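Local coordinates for histidine kinase (Caulobacter vibrioides, PDB 6TNE), which probably takes part in two-component phosphorelay signalling, its CheY-like receiver domain exchanging a phosphoryl group with partner proteins of the pathway, at residues Asp48-Asp53 against Ala75-Ile80. Sequence-based numbering, arbitrary orientation.
Sequences DLLISD and APVMFI
Strands 49-53 and 77-81 are neighbours in the parallel sheet of a CheY-like receiver domain, joined through helix 61-72 as a beta-alpha-beta unit. Parallel pairing rests on an angle of 19° between the N-to-C directions of segments 49-53 and 77-80 and on four alternating backbone bonds: Leu-50 N to Pro-76 O, Met-78 N to Leu-50 O (2.8 Å), Ser-52 N to Met-78 O and Ile-80 N to Ser-52 O. In the last of these Ile-80 N stands 33° out of the Ser-52 carbonyl plane, whereas Met-78 N and Ser-52 N approach their acceptors nearly head-on.

On the face carrying Ile-51, Met-78 and Ile-80, Met-78 runs alongside Ile-51, pointing the same way, and its bend at chi3 (53°) turns CE back onto the Ile-51 branch. Met-78 CE lies 3.3 Å from Ile-51 CG1 and from Ile-51 CD1, unusually close for carbons, so the methyl position is somewhat doubtful. Ile-51 CG2 meets Ile-80 CG2 at 4.0 Å. Leu-110 and Gln-117 of helix 107-118 touch Met-78, while Ile-51 meets Ile-3 and Ile-80 meets Leu-101.

Beneath helix 61-72, Leu-50 and Val-77 lie alongside each other, with Leu-50 CD2 3.8 Å from Val-77 CG1. That same Val-77 CG1 sits 3.8 Å above one face of the Phe-79 ring, nearer its border than its centre. Phe-79 CD1 brings the ring edge to Ser-52 O at 3.5 Å.

Asp-53 stands at the C-terminal end of its strand, the position of the phosphoacceptor aspartate in receiver domains. Glu-7 and Asp-8 crowd its OD2, an acidic cluster consistent with the family's metal site, while Lys-103 forms a salt bridge to OD1. Asp-53 OD1 also stops 3.0 Å from Ile-80 O, an approach that makes no hydrogen bond.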
loop_
_atom_site.group_PDB
_atom_site.type_symbol
_atom_site.label_atom_id
_atom_site.label_comp_id
_atom_site.label_asym_id
_atom_site.label_seq_id
_atom_site.Cartn_x
_atom_site.Cartn_y
_atom_site.Cartn_z
ATOM N N ASP A 48 -4.478 2.204 8.084
ATOM C CA ASP A 48 -3.801 1.211 8.891
ATOM C C ASP A 48 -2.571 0.621 8.230
ATOM O O ASP A 48 -1.758 0.023 8.921
ATOM C CB ASP A 48 -4.805 0.122 9.259
ATOM C CG ASP A 48 -5.953 0.673 10.077
ATOM O OD1 ASP A 48 -5.662 1.270 11.140
ATOM O OD2 ASP A 48 -7.121 0.553 9.667
ATOM N N LEU A 49 -2.436 0.725 6.912
ATOM C CA LEU A 49 -1.340 0.106 6.186
ATOM C C LEU A 49 -1.235 0.787 4.839
ATOM O O LEU A 49 -2.260 0.968 4.166
ATOM C CB LEU A 49 -1.629 -1.394 5.976
ATOM C CG LEU A 49 -0.631 -2.197 5.125
ATOM C CD1 LEU A 49 0.754 -2.290 5.737
ATOM C CD2 LEU A 49 -1.163 -3.587 4.857
ATOM N N LEU A 50 -0.020 1.097 4.410
ATOM C CA LEU A 50 0.256 1.504 3.041
ATOM C C LEU A 50 0.930 0.331 2.336
ATOM O O LEU A 50 1.914 -0.198 2.860
ATOM C CB LEU A 50 1.239 2.684 3.032
ATOM C CG LEU A 50 1.780 3.100 1.663
ATOM C CD1 LEU A 50 0.692 3.542 0.735
ATOM C CD2 LEU A 50 2.851 4.152 1.806
ATOM N N ILE A 51 0.418 -0.058 1.175
ATOM C CA ILE A 51 1.086 -1.014 0.296
ATOM C C ILE A 51 1.394 -0.246 -0.973
ATOM O O ILE A 51 0.483 0.357 -1.550
ATOM C CB ILE A 51 0.205 -2.219 -0.041
ATOM C CG1 ILE A 51 -0.198 -2.968 1.233
ATOM C CG2 ILE A 51 0.989 -3.151 -0.986
ATOM C CD1 ILE A 51 -1.179 -4.116 0.970
ATOM N N SER A 52 2.659 -0.194 -1.397
ATOM C CA SER A 52 2.991 0.578 -2.581
ATOM C C SER A 52 3.993 -0.144 -3.440
ATOM O O SER A 52 4.981 -0.702 -2.939
ATOM C CB SER A 52 3.598 1.926 -2.188
ATOM O OG SER A 52 3.840 2.746 -3.325
ATOM N N ASP A 53 3.780 -0.093 -4.751
ATOM C CA ASP A 53 4.819 -0.432 -5.713
ATOM C C ASP A 53 5.991 0.524 -5.544
ATOM O O ASP A 53 5.837 1.652 -5.068
ATOM C CB ASP A 53 4.231 -0.350 -7.140
ATOM C CG ASP A 53 5.023 -1.124 -8.204
ATOM O OD1 ASP A 53 5.943 -1.873 -7.843
ATOM O OD2 ASP A 53 4.761 -0.902 -9.418
ATOM N N ALA A 75 1.390 4.037 10.811
ATOM C CA ALA A 75 0.943 2.907 10.006
ATOM C C ALA A 75 2.146 2.189 9.394
ATOM O O ALA A 75 3.066 2.841 8.883
ATOM C CB ALA A 75 0.058 3.390 8.866
ATOM N N PRO A 76 2.139 0.860 9.379
ATOM C CA PRO A 76 3.174 0.128 8.642
ATOM C C PRO A 76 3.080 0.378 7.147
ATOM O O PRO A 76 2.050 0.796 6.606
ATOM C CB PRO A 76 2.855 -1.339 8.958
ATOM C CG PRO A 76 1.343 -1.343 9.363
ATOM C CD PRO A 76 1.192 -0.038 10.078
ATOM N N VAL A 77 4.182 0.099 6.478
ATOM C CA VAL A 77 4.327 0.305 5.044
ATOM C C VAL A 77 4.932 -0.954 4.457
ATOM O O VAL A 77 5.923 -1.470 5.000
ATOM C CB VAL A 77 5.208 1.533 4.725
ATOM C CG1 VAL A 77 5.423 1.677 3.228
ATOM C CG2 VAL A 77 4.669 2.800 5.420
ATOM N N MET A 78 4.374 -1.434 3.357
ATOM C CA MET A 78 4.868 -2.607 2.657
ATOM C C MET A 78 5.112 -2.229 1.218
ATOM O O MET A 78 4.175 -1.804 0.511
ATOM C CB MET A 78 3.814 -3.681 2.703
ATOM C CG MET A 78 4.218 -4.936 2.015
ATOM S SD MET A 78 3.112 -6.318 2.243
ATOM C CE MET A 78 1.541 -5.700 1.800
ATOM N N PHE A 79 6.350 -2.318 0.774
ATOM C CA PHE A 79 6.706 -2.091 -0.613
ATOM C C PHE A 79 6.669 -3.391 -1.368
ATOM O O PHE A 79 7.067 -4.430 -0.843
ATOM C CB PHE A 79 8.095 -1.476 -0.704
ATOM C CG PHE A 79 8.123 -0.046 -0.263
ATOM C CD1 PHE A 79 7.356 0.926 -0.942
ATOM C CD2 PHE A 79 8.847 0.335 0.844
ATOM C CE1 PHE A 79 7.340 2.255 -0.514
ATOM C CE2 PHE A 79 8.812 1.656 1.283
ATOM C CZ PHE A 79 8.075 2.603 0.607
ATOM N N ILE A 80 6.236 -3.320 -2.608
ATOM C CA ILE A 80 6.188 -4.457 -3.508
ATOM C C ILE A 80 6.981 -4.103 -4.759
ATOM O O ILE A 80 6.954 -2.964 -5.227
ATOM C CB ILE A 80 4.741 -4.886 -3.833
ATOM C CG1 ILE A 80 3.925 -3.813 -4.562
ATOM C CG2 ILE A 80 4.002 -5.319 -2.531
ATOM C CD1 ILE A 80 2.567 -4.254 -4.956
#